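Local coordinates for protein 6-phosphogluconolactonase (Thermotoga maritima, PDB 1VL1) that hydrolyses 6-phosphogluconolactone to 6-phosphogluconate, the second step of the oxidative stage of the pentose phosphate pathway, at residues Val17-Glu22 / Val26-Glu31; Ser91-Ile96 / Val111-Thr116; Asn204-Ile209 / Thr226-Gly231. All blocks are in the same frame, centred on the assembly; numbering follows the deposited sequence.

Followed from the N terminus, the chain makes its contacts in series, none nesting in or crossing another. Interaction 1 comes first and closes the short loop between strand 16-21 and helix 25-43. Interaction 2 closes a loop of 14 intervening residues, the rest of helix 92-101 included, that leads to strand 111-112 and the chain beyond it, on the opposite side of the chain's centre from interactions 1 and 3. Interaction 3 closes the return from helix 200-210 to strand 225-231. All three reach one mixed sheet. Interactions 1 and 3 touch there, because strands 16-21 and 225-231 are parallel neighbours: Leu21 N and Val230 O lie 2.8 Å apart, a probable hydrogen bond.

Interaction 1: residues Val17-Glu22 / Val26-Glu31; sequences VIYLLE and VDFVVE
The ring of Phe28 carries Leu21 CD2 on one face and meets Tyr19 CD1 at its edge, near the ring plane, while Phe28 in turn places CE2 over one face of the Tyr19 ring. This three-residue cluster joins the strand and helix of a beta-alpha unit in the Rossmann-like fold, with a short loop separating the two elements. Leu21 CD2 sits 3.7 Å from the centroid of the Phe28 ring and 18° off its normal, a CH-pi contact displaced toward the CG-CD2 side of the ring. Leu21 CD1 reaches the same rim, 3.9 Å from Phe28 CD2. Leu21 and Tyr19 lie two residues apart on the strand and both point toward the helix, so together they offer a methyl pair beside an aromatic surface. Phe28 reaches both because its CG lies anti to the backbone N (chi1 -176°), and its side chain crosses each of theirs at about a right angle. The Tyr19 and Phe28 rings are oblique, with centroids 5.4 Å apart and planes at 59°. An alanine here in place of Phe28 is likely to open a gap between helix and strand, taking the aromatic face from Leu21 CD2 and the ring edge from Tyr19. Phe229 of strand 225-231 also meets the Tyr19 ring, nearly parallel to it, and touches Phe28, which ties the cluster to the next strand of the sheet. The closest approach of the Tyr19 and Phe28 rings runs from Tyr19 CD1 to Phe28 CZ, at 3.7 Å.

Interaction 2: residues Ser91-Ile96 / Val111-Thr116; sequences SNFRNI and VHYVDT
In the beta-alpha-beta unit of strand 74-82, helix 92-101 and strand 111-112, an aromatic pair joins the start of the helix to the chain leaving the last strand: Phe93 in the first helical turn and Tyr113 just past the strand. Phe93 lays the CD1-CE1 side of its ring over one face of Tyr113, with Phe93 CD1 3.6 Å from Tyr113 CG and Phe93 CE1 3.6 Å from Tyr113 CD2. The overlap is therefore toward the rim of the tyrosine ring. With centroids 4.4 Å apart and planes at 40°, the pair is oblique, neither stacked nor edge-to-face. Tyr113 turns its CG between the backbone N and the carbonyl carbon (chi1 63°), which presents the ring face to the helix. Phe101 and Leu86 extend the apolar surroundings, the first touching Phe93 and the second Tyr113. The helix start that carries Phe93 is itself anchored: Ser91 is its N-cap, its OG accepting a weak bond from Arg94 N, and Glu81 accepts from the backbone N of both Asn92 and Phe93. Ser91 O is gripped twice by Asn95, whose backbone N and ND2 arrive from opposite faces of the carbonyl plane, Asn95 ND2 at 2.9 Å.

Interaction 3: residues Asn204-Ile209 / Thr226-Gly231; sequences NRLTEI and TVWFVG
The forked end of Leu206 is the main bump of this contact, set between the indole face of Trp228 and Val230, with CD1 over the ring and CD2 against the valine. Leu206 CD1 stands 3.6 Å from the centroid of the six-membered ring of Trp228 and only 6° off the normal, a well-centred CH-pi contact. Leu206 CD2 lies 3.9 Å from Val230 CG2, so the leucine fork spans two strand residues that point to the same side. Extending its CG anti to the backbone N (chi1 176°) carries this fork across to the sheet. Ile209, almost one helical turn on, adds a smaller bump: Ile209 CD1 comes obliquely to the far end of the indole, 3.9 Å from Trp228 CH2. All four side chains are buried, and the contact is purely apolar. Segments 204-209 and 226-231 run at 145° to each other, their axes 11.4 Å apart at closest approach. They belong to a beta-alpha-beta crossover from strand 192-198 through helix 200-210 to strand 225-231. Phe195 of the first strand stacks on Trp228, Ile18 and Leu20 of strand 16-21 touch Val230, and Phe229 touches Phe28 and Val29 of helix 25-43 on the other side of the sheet.

Interaction 1: residues Val17-Glu22 / Val26-Glu31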
ATOM      1  N   VAL A  17      13.611 -10.007   3.256  1.00 21.35           N
ATOM      2  CA  VAL A  17      14.844  -9.220   3.314  1.00 20.27           C
ATOM      3  C   VAL A  17      14.539  -7.939   4.089  1.00 20.61           C
ATOM      4  O   VAL A  17      13.488  -7.356   3.899  1.00 21.78           O
ATOM      5  CB  VAL A  17      15.410  -8.965   1.898  1.00 21.11           C
ATOM      6  CG1 VAL A  17      16.684  -8.210   1.963  1.00 22.31           C
ATOM      7  CG2 VAL A  17      15.605 -10.296   1.169  1.00 23.03           C
ATOM      8  N   ILE A  18      15.420  -7.580   5.040  1.00 18.14           N
ATOM      9  CA  ILE A  18      15.321  -6.341   5.796  1.00 19.17           C
ATOM     10  C   ILE A  18      16.587  -5.503   5.566  1.00 18.97           C
ATOM     11  O   ILE A  18      17.680  -5.966   5.771  1.00 18.62           O
ATOM     12  CB  ILE A  18      15.189  -6.622   7.333  1.00 19.37           C
ATOM     13  CG1 ILE A  18      13.911  -7.401   7.636  1.00 20.86           C
ATOM     14  CG2 ILE A  18      15.193  -5.322   8.074  1.00 20.80           C
ATOM     15  CD1 ILE A  18      13.966  -8.193   8.853  1.00 21.30           C
ATOM     16  N   TYR A  19      16.379  -4.269   5.081  1.00 19.25           N
ATOM     17  CA  TYR A  19      17.430  -3.278   4.916  1.00 20.13           C
ATOM     18  C   TYR A  19      17.340  -2.319   6.070  1.00 20.94           C
ATOM     19  O   TYR A  19      16.270  -1.738   6.247  1.00 19.17           O
ATOM     20  CB  TYR A  19      17.209  -2.490   3.631  1.00 21.89           C
ATOM     21  CG  TYR A  19      17.440  -3.294   2.369  1.00 21.70           C
ATOM     22  CD1 TYR A  19      18.685  -3.378   1.789  1.00 20.96           C
ATOM     23  CD2 TYR A  19      16.395  -3.923   1.738  1.00 24.87           C
ATOM     24  CE1 TYR A  19      18.877  -4.112   0.661  1.00 22.91           C
ATOM     25  CE2 TYR A  19      16.585  -4.657   0.617  1.00 24.95           C
ATOM     26  CZ  TYR A  19      17.798  -4.732   0.063  1.00 24.46           C
ATOM     27  OH  TYR A  19      17.948  -5.449  -1.101  1.00 29.51           O
ATOM     28  N   LEU A  20      18.436  -2.131   6.792  1.00 21.97           N
ATOM     29  CA  LEU A  20      18.534  -1.197   7.900  1.00 22.93           C
ATOM     30  C   LEU A  20      19.364  -0.026   7.403  1.00 23.67           C
ATOM     31  O   LEU A  20      20.546  -0.189   7.094  1.00 22.07           O
ATOM     32  CB  LEU A  20      19.212  -1.792   9.110  1.00 23.85           C
ATOM     33  CG  LEU A  20      18.639  -3.043   9.753  1.00 26.45           C
ATOM     34  CD1 LEU A  20      19.477  -3.402  10.929  1.00 28.34           C
ATOM     35  CD2 LEU A  20      17.229  -2.786  10.170  1.00 28.09           C
ATOM     36  N   LEU A  21      18.733   1.143   7.355  1.00 25.71           N
ATOM     37  CA  LEU A  21      19.286   2.345   6.757  1.00 28.26           C
ATOM     38  C   LEU A  21      19.445   3.445   7.816  1.00 29.84           C
ATOM     39  O   LEU A  21      18.559   3.668   8.634  1.00 30.09           O
ATOM     40  CB  LEU A  21      18.342   2.851   5.679  1.00 28.49           C
ATOM     41  CG  LEU A  21      18.026   1.818   4.600  1.00 30.91           C
ATOM     42  CD1 LEU A  21      16.647   1.948   3.999  1.00 34.53           C
ATOM     43  CD2 LEU A  21      19.117   1.925   3.554  1.00 32.41           C
ATOM     44  N   GLU A  22      20.556   4.137   7.724  1.00 32.04           N
ATOM     45  CA  GLU A  22      20.981   5.151   8.692  1.00 34.04           C
ATOM     46  C   GLU A  22      20.912   6.559   8.099  1.00 34.12           C
ATOM     47  O   GLU A  22      20.934   7.562   8.840  1.00 35.68           O
ATOM     48  CB  GLU A  22      22.435   4.907   9.047  1.00 34.81           C
ATOM     49  CG  GLU A  22      22.744   3.639   9.836  1.00 39.45           C
ATOM     50  CD  GLU A  22      22.413   3.771  11.315  1.00 44.87           C
ATOM     51  OE1 GLU A  22      22.158   4.911  11.786  1.00 49.94           O
ATOM     52  OE2 GLU A  22      22.409   2.730  12.013  1.00 48.87           O
ATOM     53  N   VAL A  26      15.003   7.911   1.875  1.00 24.25           N
ATOM     54  CA  VAL A  26      14.106   8.064   0.766  1.00 24.09           C
ATOM     55  C   VAL A  26      14.779   7.745  -0.564  1.00 24.18           C
ATOM     56  O   VAL A  26      14.187   7.052  -1.394  1.00 23.28           O
ATOM     57  CB  VAL A  26      13.457   9.467   0.756  1.00 24.09           C
ATOM     58  CG1 VAL A  26      12.684   9.688  -0.518  1.00 24.82           C
ATOM     59  CG2 VAL A  26      12.534   9.629   1.974  1.00 24.50           C
ATOM     60  N   ASP A  27      15.971   8.294  -0.796  1.00 24.16           N
ATOM     61  CA  ASP A  27      16.696   8.023  -2.035  1.00 25.31           C
ATOM     62  C   ASP A  27      16.951   6.533  -2.251  1.00 24.63           C
ATOM     63  O   ASP A  27      16.767   6.037  -3.334  1.00 24.60           O
ATOM     64  CB  ASP A  27      17.991   8.813  -2.090  1.00 26.21           C
ATOM     65  CG  ASP A  27      17.745  10.300  -2.356  1.00 29.04           C
ATOM     66  OD1 ASP A  27      16.628  10.652  -2.816  1.00 34.15           O
ATOM     67  OD2 ASP A  27      18.569  11.175  -2.094  1.00 30.95           O
ATOM     68  N   PHE A  28      17.311   5.822  -1.193  1.00 23.93           N
ATOM     69  CA  PHE A  28      17.586   4.400  -1.313  1.00 23.65           C
ATOM     70  C   PHE A  28      16.326   3.645  -1.672  1.00 23.45           C
ATOM     71  O   PHE A  28      16.313   2.810  -2.589  1.00 24.89           O
ATOM     72  CB  PHE A  28      18.153   3.894  -0.019  1.00 23.46           C
ATOM     73  CG  PHE A  28      18.571   2.455  -0.054  1.00 22.82           C
ATOM     74  CD1 PHE A  28      19.833   2.082  -0.478  1.00 27.09           C
ATOM     75  CD2 PHE A  28      17.679   1.467   0.321  1.00 25.89           C
ATOM     76  CE1 PHE A  28      20.210   0.754  -0.485  1.00 28.05           C
ATOM     77  CE2 PHE A  28      18.076   0.105   0.313  1.00 23.75           C
ATOM     78  CZ  PHE A  28      19.286  -0.233  -0.104  1.00 25.82           C
ATOM     79  N   VAL A  29      15.247   3.916  -0.951  1.00 22.82           N
ATOM     80  CA  VAL A  29      13.987   3.265  -1.255  1.00 21.63           C
ATOM     81  C   VAL A  29      13.503   3.535  -2.695  1.00 23.21           C
ATOM     82  O   VAL A  29      13.063   2.639  -3.414  1.00 23.44           O
ATOM     83  CB  VAL A  29      12.904   3.681  -0.250  1.00 21.24           C
ATOM     84  CG1 VAL A  29      11.514   3.153  -0.614  1.00 23.38           C
ATOM     85  CG2 VAL A  29      13.349   3.284   1.185  1.00 22.85           C
ATOM     86  N   VAL A  30      13.569   4.779  -3.107  1.00 23.04           N
ATOM     87  CA  VAL A  30      13.099   5.124  -4.438  1.00 23.66           C
ATOM     88  C   VAL A  30      13.916   4.357  -5.494  1.00 23.48           C
ATOM     89  O   VAL A  30      13.351   3.824  -6.423  1.00 24.22           O
ATOM     90  CB  VAL A  30      13.175   6.651  -4.650  1.00 23.64           C
ATOM     91  CG1 VAL A  30      13.080   7.012  -6.158  1.00 25.07           C
ATOM     92  CG2 VAL A  30      12.123   7.310  -3.846  1.00 23.85           C
ATOM     93  N   GLU A  31      15.223   4.275  -5.315  1.00 24.77           N
ATOM     94  CA  GLU A  31      16.114   3.547  -6.242  1.00 24.13           C
ATOM     95  C   GLU A  31      15.754   2.051  -6.317  1.00 25.02           C
ATOM     96  O   GLU A  31      15.718   1.464  -7.392  1.00 24.17           O
ATOM     97  CB  GLU A  31      17.590   3.733  -5.831  1.00 24.43           C
ATOM     98  CG  GLU A  31      18.573   2.872  -6.623  1.00 26.44           C
ATOM     99  CD  GLU A  31      18.530   3.124  -8.128  1.00 31.27           C
ATOM    100  OE1 GLU A  31      17.920   4.121  -8.592  1.00 30.71           O
ATOM    101  OE2 GLU A  31      19.164   2.318  -8.861  1.00 38.40           O
TER

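Interaction 2: residues Ser91-Ile96 / Val111-Thr116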
ATOM      1  N   SER A  91      -7.835  11.814   3.686  1.00 22.19           N
ATOM      2  CA  SER A  91      -8.097  10.861   2.605  1.00 21.93           C
ATOM      3  C   SER A  91      -6.745  10.433   2.081  1.00 20.66           C
ATOM      4  O   SER A  91      -5.900  11.287   1.788  1.00 22.10           O
ATOM      5  CB  SER A  91      -8.814  11.564   1.440  1.00 22.16           C
ATOM      6  OG  SER A  91      -9.003  10.691   0.354  1.00 23.51           O
ATOM      7  N   ASN A  92      -6.560   9.140   1.934  1.00 21.36           N
ATOM      8  CA  ASN A  92      -5.395   8.618   1.265  1.00 21.18           C
ATOM      9  C   ASN A  92      -5.379   9.038  -0.193  1.00 21.91           C
ATOM     10  O   ASN A  92      -4.308   9.367  -0.730  1.00 21.64           O
ATOM     11  CB  ASN A  92      -5.324   7.111   1.361  1.00 22.56           C
ATOM     12  CG  ASN A  92      -4.960   6.632   2.733  1.00 24.45           C
ATOM     13  OD1 ASN A  92      -4.276   7.318   3.455  1.00 24.55           O
ATOM     14  ND2 ASN A  92      -5.301   5.371   3.032  1.00 24.70           N
ATOM     15  N   PHE A  93      -6.529   9.016  -0.840  1.00 21.69           N
ATOM     16  CA  PHE A  93      -6.595   9.483  -2.231  1.00 22.23           C
ATOM     17  C   PHE A  93      -6.038  10.901  -2.386  1.00 21.99           C
ATOM     18  O   PHE A  93      -5.219  11.164  -3.280  1.00 22.69           O
ATOM     19  CB  PHE A  93      -8.009   9.424  -2.804  1.00 22.36           C
ATOM     20  CG  PHE A  93      -8.073  10.047  -4.154  1.00 20.08           C
ATOM     21  CD1 PHE A  93      -7.581   9.356  -5.270  1.00 23.31           C
ATOM     22  CD2 PHE A  93      -8.465  11.339  -4.310  1.00 24.22           C
ATOM     23  CE1 PHE A  93      -7.551   9.972  -6.513  1.00 22.52           C
ATOM     24  CE2 PHE A  93      -8.427  11.942  -5.561  1.00 24.33           C
ATOM     25  CZ  PHE A  93      -7.971  11.221  -6.653  1.00 24.70           C
ATOM     26  N   ARG A  94      -6.527  11.818  -1.558  1.00 22.14           N
ATOM     27  CA  ARG A  94      -6.098  13.211  -1.673  1.00 22.19           C
ATOM     28  C   ARG A  94      -4.580  13.294  -1.547  1.00 22.62           C
ATOM     29  O   ARG A  94      -3.910  13.986  -2.294  1.00 23.12           O
ATOM     30  CB  ARG A  94      -6.751  14.069  -0.623  1.00 21.96           C
ATOM     31  CG  ARG A  94      -6.194  15.444  -0.606  1.00 23.62           C
ATOM     32  CD  ARG A  94      -6.979  16.458   0.007  1.00 26.61           C
ATOM     33  NE  ARG A  94      -6.071  17.594   0.252  1.00 28.26           N
ATOM     34  CZ  ARG A  94      -6.313  18.574   1.072  1.00 31.88           C
ATOM     35  NH1 ARG A  94      -7.450  18.600   1.746  1.00 31.52           N
ATOM     36  NH2 ARG A  94      -5.402  19.540   1.222  1.00 31.96           N
ATOM     37  N   ASN A  95      -4.062  12.603  -0.549  1.00 22.59           N
ATOM     38  CA  ASN A  95      -2.619  12.728  -0.240  1.00 22.73           C
ATOM     39  C   ASN A  95      -1.752  12.105  -1.300  1.00 22.47           C
ATOM     40  O   ASN A  95      -0.763  12.706  -1.698  1.00 22.44           O
ATOM     41  CB  ASN A  95      -2.297  12.184   1.161  1.00 23.25           C
ATOM     42  CG  ASN A  95      -2.675  13.140   2.243  1.00 26.70           C
ATOM     43  OD1 ASN A  95      -1.938  14.069   2.508  1.00 28.31           O
ATOM     44  ND2 ASN A  95      -3.823  12.948   2.872  1.00 25.56           N
ATOM     45  N   ILE A  96      -2.130  10.925  -1.790  1.00 21.52           N
ATOM     46  CA  ILE A  96      -1.392  10.304  -2.891  1.00 21.50           C
ATOM     47  C   ILE A  96      -1.628  11.031  -4.227  1.00 20.73           C
ATOM     48  O   ILE A  96      -0.705  11.153  -5.039  1.00 20.90           O
ATOM     49  CB  ILE A  96      -1.734   8.818  -3.045  1.00 22.10           C
ATOM     50  CG1 ILE A  96      -1.410   8.089  -1.719  1.00 21.23           C
ATOM     51  CG2 ILE A  96      -0.948   8.243  -4.195  1.00 23.20           C
ATOM     52  CD1 ILE A  96      -1.988   6.705  -1.610  1.00 23.82           C
ATOM     53  N   VAL A 111      -5.731   4.701 -12.461  1.00 21.54           N
ATOM     54  CA  VAL A 111      -5.690   4.990 -11.052  1.00 22.71           C
ATOM     55  C   VAL A 111      -6.984   4.500 -10.447  1.00 23.14           C
ATOM     56  O   VAL A 111      -8.054   4.941 -10.827  1.00 23.74           O
ATOM     57  CB  VAL A 111      -5.508   6.509 -10.745  1.00 21.66           C
ATOM     58  CG1 VAL A 111      -5.658   6.798  -9.267  1.00 24.77           C
ATOM     59  CG2 VAL A 111      -4.198   6.957 -11.263  1.00 25.61           C
ATOM     60  N   HIS A 112      -6.844   3.690  -9.409  1.00 23.47           N
ATOM     61  CA  HIS A 112      -7.973   3.043  -8.805  1.00 23.02           C
ATOM     62  C   HIS A 112      -8.022   3.336  -7.316  1.00 23.66           C
ATOM     63  O   HIS A 112      -7.047   3.129  -6.598  1.00 24.11           O
ATOM     64  CB  HIS A 112      -7.877   1.514  -9.065  1.00 24.47           C
ATOM     65  CG  HIS A 112      -7.729   1.139 -10.519  1.00 24.55           C
ATOM     66  ND1 HIS A 112      -8.802   0.927 -11.356  1.00 29.69           N
ATOM     67  CD2 HIS A 112      -6.619   0.957 -11.278  1.00 26.03           C
ATOM     68  CE1 HIS A 112      -8.355   0.628 -12.563  1.00 26.10           C
ATOM     69  NE2 HIS A 112      -7.042   0.692 -12.556  1.00 29.78           N
ATOM     70  N   TYR A 113      -9.176   3.807  -6.849  1.00 23.00           N
ATOM     71  CA  TYR A 113      -9.339   4.228  -5.484  1.00 22.27           C
ATOM     72  C   TYR A 113     -10.734   3.909  -4.969  1.00 22.80           C
ATOM     73  O   TYR A 113     -11.593   3.443  -5.724  1.00 23.89           O
ATOM     74  CB  TYR A 113      -8.987   5.734  -5.323  1.00 23.14           C
ATOM     75  CG  TYR A 113      -9.883   6.682  -6.102  1.00 24.27           C
ATOM     76  CD1 TYR A 113     -11.110   7.161  -5.597  1.00 26.23           C
ATOM     77  CD2 TYR A 113      -9.520   7.047  -7.375  1.00 24.44           C
ATOM     78  CE1 TYR A 113     -11.933   7.985  -6.346  1.00 26.40           C
ATOM     79  CE2 TYR A 113     -10.317   7.907  -8.128  1.00 26.13           C
ATOM     80  CZ  TYR A 113     -11.541   8.373  -7.613  1.00 25.69           C
ATOM     81  OH  TYR A 113     -12.347   9.224  -8.389  1.00 26.58           O
ATOM     82  N   VAL A 114     -10.933   4.136  -3.687  1.00 21.84           N
ATOM     83  CA  VAL A 114     -12.203   3.836  -3.044  1.00 21.16           C
ATOM     84  C   VAL A 114     -13.135   5.057  -3.174  1.00 21.34           C
ATOM     85  O   VAL A 114     -12.784   6.184  -2.787  1.00 22.43           O
ATOM     86  CB  VAL A 114     -12.015   3.500  -1.585  1.00 21.80           C
ATOM     87  CG1 VAL A 114     -13.356   3.297  -0.955  1.00 22.14           C
ATOM     88  CG2 VAL A 114     -11.129   2.263  -1.391  1.00 22.25           C
ATOM     89  N   ASP A 115     -14.336   4.806  -3.663  1.00 21.53           N
ATOM     90  CA  ASP A 115     -15.321   5.880  -3.908  1.00 21.73           C
ATOM     91  C   ASP A 115     -16.126   6.045  -2.653  1.00 21.05           C
ATOM     92  O   ASP A 115     -17.198   5.436  -2.473  1.00 19.94           O
ATOM     93  CB  ASP A 115     -16.232   5.564  -5.112  1.00 20.79           C
ATOM     94  CG  ASP A 115     -17.251   6.642  -5.386  1.00 23.52           C
ATOM     95  OD1 ASP A 115     -17.245   7.670  -4.669  1.00 25.28           O
ATOM     96  OD2 ASP A 115     -18.076   6.520  -6.333  1.00 23.82           O
ATOM     97  N   THR A 116     -15.611   6.871  -1.732  1.00 20.35           N
ATOM     98  CA  THR A 116     -16.257   7.082  -0.426  1.00 20.95           C
ATOM     99  C   THR A 116     -17.547   7.896  -0.439  1.00 21.50           C
ATOM    100  O   THR A 116     -18.216   8.087   0.615  1.00 20.29           O
ATOM    101  CB  THR A 116     -15.279   7.748   0.550  1.00 21.65           C
ATOM    102  OG1 THR A 116     -14.965   9.076   0.087  1.00 21.65           O
ATOM    103  CG2 THR A 116     -13.974   6.995   0.678  1.00 23.00           C
TER

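Interaction 3: residues Asn204-Ile209 / Thr226-Gly231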
ATOM      1  N   ASN A 204      10.551  -1.751  16.992  1.00 21.82           N
ATOM      2  CA  ASN A 204      10.124  -2.624  18.079  1.00 22.71           C
ATOM      3  C   ASN A 204       9.058  -3.578  17.544  1.00 22.09           C
ATOM      4  O   ASN A 204       9.114  -4.804  17.762  1.00 21.28           O
ATOM      5  CB  ASN A 204       9.545  -1.818  19.254  1.00 23.09           C
ATOM      6  CG  ASN A 204      10.582  -1.122  20.057  1.00 28.34           C
ATOM      7  OD1 ASN A 204      11.709  -1.576  20.151  1.00 30.00           O
ATOM      8  ND2 ASN A 204      10.198  -0.004  20.681  1.00 34.90           N
ATOM      9  N   ARG A 205       8.092  -3.034  16.805  1.00 20.85           N
ATOM     10  CA  ARG A 205       7.042  -3.889  16.240  1.00 21.40           C
ATOM     11  C   ARG A 205       7.626  -4.920  15.265  1.00 20.47           C
ATOM     12  O   ARG A 205       7.225  -6.083  15.273  1.00 21.36           O
ATOM     13  CB  ARG A 205       5.977  -3.095  15.505  1.00 21.44           C
ATOM     14  CG  ARG A 205       5.186  -2.140  16.359  1.00 21.85           C
ATOM     15  CD  ARG A 205       4.283  -2.772  17.416  1.00 26.31           C
ATOM     16  NE  ARG A 205       4.991  -3.052  18.636  1.00 26.05           N
ATOM     17  CZ  ARG A 205       5.389  -2.127  19.512  1.00 28.23           C
ATOM     18  NH1 ARG A 205       5.144  -0.833  19.312  1.00 29.15           N
ATOM     19  NH2 ARG A 205       6.038  -2.488  20.603  1.00 29.08           N
ATOM     20  N   LEU A 206       8.574  -4.489  14.422  1.00 21.31           N
ATOM     21  CA  LEU A 206       9.242  -5.442  13.544  1.00 21.20           C
ATOM     22  C   LEU A 206       9.958  -6.531  14.318  1.00 21.53           C
ATOM     23  O   LEU A 206       9.907  -7.714  13.948  1.00 20.94           O
ATOM     24  CB  LEU A 206      10.185  -4.755  12.570  1.00 21.23           C
ATOM     25  CG  LEU A 206      10.980  -5.744  11.686  1.00 20.05           C
ATOM     26  CD1 LEU A 206      10.057  -6.538  10.780  1.00 21.35           C
ATOM     27  CD2 LEU A 206      11.917  -4.908  10.861  1.00 22.51           C
ATOM     28  N   THR A 207      10.611  -6.198  15.436  1.00 20.28           N
ATOM     29  CA  THR A 207      11.238  -7.282  16.224  1.00 19.79           C
ATOM     30  C   THR A 207      10.222  -8.289  16.770  1.00 19.79           C
ATOM     31  O   THR A 207      10.508  -9.451  16.849  1.00 19.94           O
ATOM     32  CB  THR A 207      12.113  -6.783  17.347  1.00 20.74           C
ATOM     33  OG1 THR A 207      11.366  -6.041  18.305  1.00 21.94           O
ATOM     34  CG2 THR A 207      13.248  -5.857  16.794  1.00 19.71           C
ATOM     35  N   GLU A 208       9.039  -7.794  17.140  1.00 19.71           N
ATOM     36  CA  GLU A 208       7.960  -8.666  17.568  1.00 20.85           C
ATOM     37  C   GLU A 208       7.515  -9.593  16.431  1.00 20.18           C
ATOM     38  O   GLU A 208       7.306 -10.790  16.650  1.00 21.13           O
ATOM     39  CB  GLU A 208       6.803  -7.809  18.113  1.00 20.50           C
ATOM     40  CG  GLU A 208       7.188  -7.025  19.373  1.00 21.94           C
ATOM     41  CD  GLU A 208       6.166  -5.974  19.817  1.00 22.87           C
ATOM     42  OE1 GLU A 208       5.148  -5.760  19.147  1.00 25.10           O
ATOM     43  OE2 GLU A 208       6.440  -5.337  20.850  1.00 26.60           O
ATOM     44  N   ILE A 209       7.430  -9.059  15.216  1.00 21.69           N
ATOM     45  CA  ILE A 209       7.110  -9.838  14.004  1.00 21.76           C
ATOM     46  C   ILE A 209       8.158 -10.936  13.756  1.00 22.68           C
ATOM     47  O   ILE A 209       7.818 -12.084  13.441  1.00 22.84           O
ATOM     48  CB  ILE A 209       6.947  -8.888  12.795  1.00 23.24           C
ATOM     49  CG1 ILE A 209       5.587  -8.195  12.925  1.00 23.51           C
ATOM     50  CG2 ILE A 209       6.977  -9.625  11.510  1.00 22.69           C
ATOM     51  CD1 ILE A 209       5.442  -6.932  12.144  1.00 24.15           C
ATOM     52  N   THR A 226       9.231 -10.610   0.436  1.00 22.20           N
ATOM     53  CA  THR A 226       8.836  -9.525   1.305  1.00 21.81           C
ATOM     54  C   THR A 226      10.101  -8.777   1.712  1.00 20.76           C
ATOM     55  O   THR A 226      11.108  -9.376   2.080  1.00 21.11           O
ATOM     56  CB  THR A 226       8.145 -10.051   2.547  1.00 22.37           C
ATOM     57  OG1 THR A 226       7.033 -10.873   2.160  1.00 24.79           O
ATOM     58  CG2 THR A 226       7.583  -8.982   3.346  1.00 24.63           C
ATOM     59  N   VAL A 227      10.054  -7.471   1.564  1.00 21.11           N
ATOM     60  CA  VAL A 227      11.190  -6.604   1.848  1.00 20.53           C
ATOM     61  C   VAL A 227      10.804  -5.492   2.780  1.00 21.80           C
ATOM     62  O   VAL A 227       9.821  -4.790   2.538  1.00 22.73           O
ATOM     63  CB  VAL A 227      11.693  -5.957   0.550  1.00 22.35           C
ATOM     64  CG1 VAL A 227      12.892  -5.049   0.887  1.00 23.77           C
ATOM     65  CG2 VAL A 227      12.094  -7.027  -0.520  1.00 22.19           C
ATOM     66  N   TRP A 228      11.582  -5.288   3.843  1.00 21.86           N
ATOM     67  CA  TRP A 228      11.391  -4.166   4.742  1.00 20.82           C
ATOM     68  C   TRP A 228      12.539  -3.155   4.493  1.00 20.93           C
ATOM     69  O   TRP A 228      13.702  -3.514   4.452  1.00 21.12           O
ATOM     70  CB  TRP A 228      11.443  -4.612   6.197  1.00 21.54           C
ATOM     71  CG  TRP A 228      10.300  -5.531   6.588  1.00 20.39           C
ATOM     72  CD1 TRP A 228      10.166  -6.838   6.230  1.00 21.77           C
ATOM     73  CD2 TRP A 228       9.174  -5.219   7.397  1.00 19.20           C
ATOM     74  NE1 TRP A 228       9.025  -7.364   6.758  1.00 20.37           N
ATOM     75  CE2 TRP A 228       8.364  -6.374   7.447  1.00 18.73           C
ATOM     76  CE3 TRP A 228       8.747  -4.085   8.056  1.00 20.37           C
ATOM     77  CZ2 TRP A 228       7.202  -6.437   8.188  1.00 23.37           C
ATOM     78  CZ3 TRP A 228       7.576  -4.153   8.792  1.00 21.77           C
ATOM     79  CH2 TRP A 228       6.810  -5.314   8.825  1.00 23.10           C
ATOM     80  N   PHE A 229      12.172  -1.880   4.372  1.00 20.32           N
ATOM     81  CA  PHE A 229      13.150  -0.806   4.333  1.00 20.90           C
ATOM     82  C   PHE A 229      12.960  -0.055   5.646  1.00 21.25           C
ATOM     83  O   PHE A 229      11.934   0.622   5.840  1.00 22.16           O
ATOM     84  CB  PHE A 229      12.890   0.107   3.130  1.00 21.60           C
ATOM     85  CG  PHE A 229      13.086  -0.548   1.816  1.00 22.21           C
ATOM     86  CD1 PHE A 229      14.333  -0.730   1.325  1.00 22.70           C
ATOM     87  CD2 PHE A 229      11.995  -0.972   1.041  1.00 24.52           C
ATOM     88  CE1 PHE A 229      14.538  -1.368   0.104  1.00 27.32           C
ATOM     89  CE2 PHE A 229      12.203  -1.602  -0.201  1.00 26.47           C
ATOM     90  CZ  PHE A 229      13.449  -1.771  -0.672  1.00 26.21           C
ATOM     91  N   VAL A 230      13.927  -0.187   6.539  1.00 20.80           N
ATOM     92  CA  VAL A 230      13.819   0.304   7.903  1.00 20.60           C
ATOM     93  C   VAL A 230      14.790   1.440   8.154  1.00 21.58           C
ATOM     94  O   VAL A 230      16.014   1.263   8.037  1.00 20.10           O
ATOM     95  CB  VAL A 230      14.126  -0.804   8.876  1.00 20.46           C
ATOM     96  CG1 VAL A 230      13.934  -0.314  10.336  1.00 22.99           C
ATOM     97  CG2 VAL A 230      13.262  -2.024   8.548  1.00 21.65           C
ATOM     98  N   GLY A 231      14.233   2.617   8.455  1.00 22.50           N
ATOM     99  CA  GLY A 231      15.025   3.810   8.748  1.00 26.87           C
ATOM    100  C   GLY A 231      15.137   4.061  10.250  1.00 28.37           C
ATOM    101  O   GLY A 231      14.256   3.690  11.002  1.00 28.41           O
TER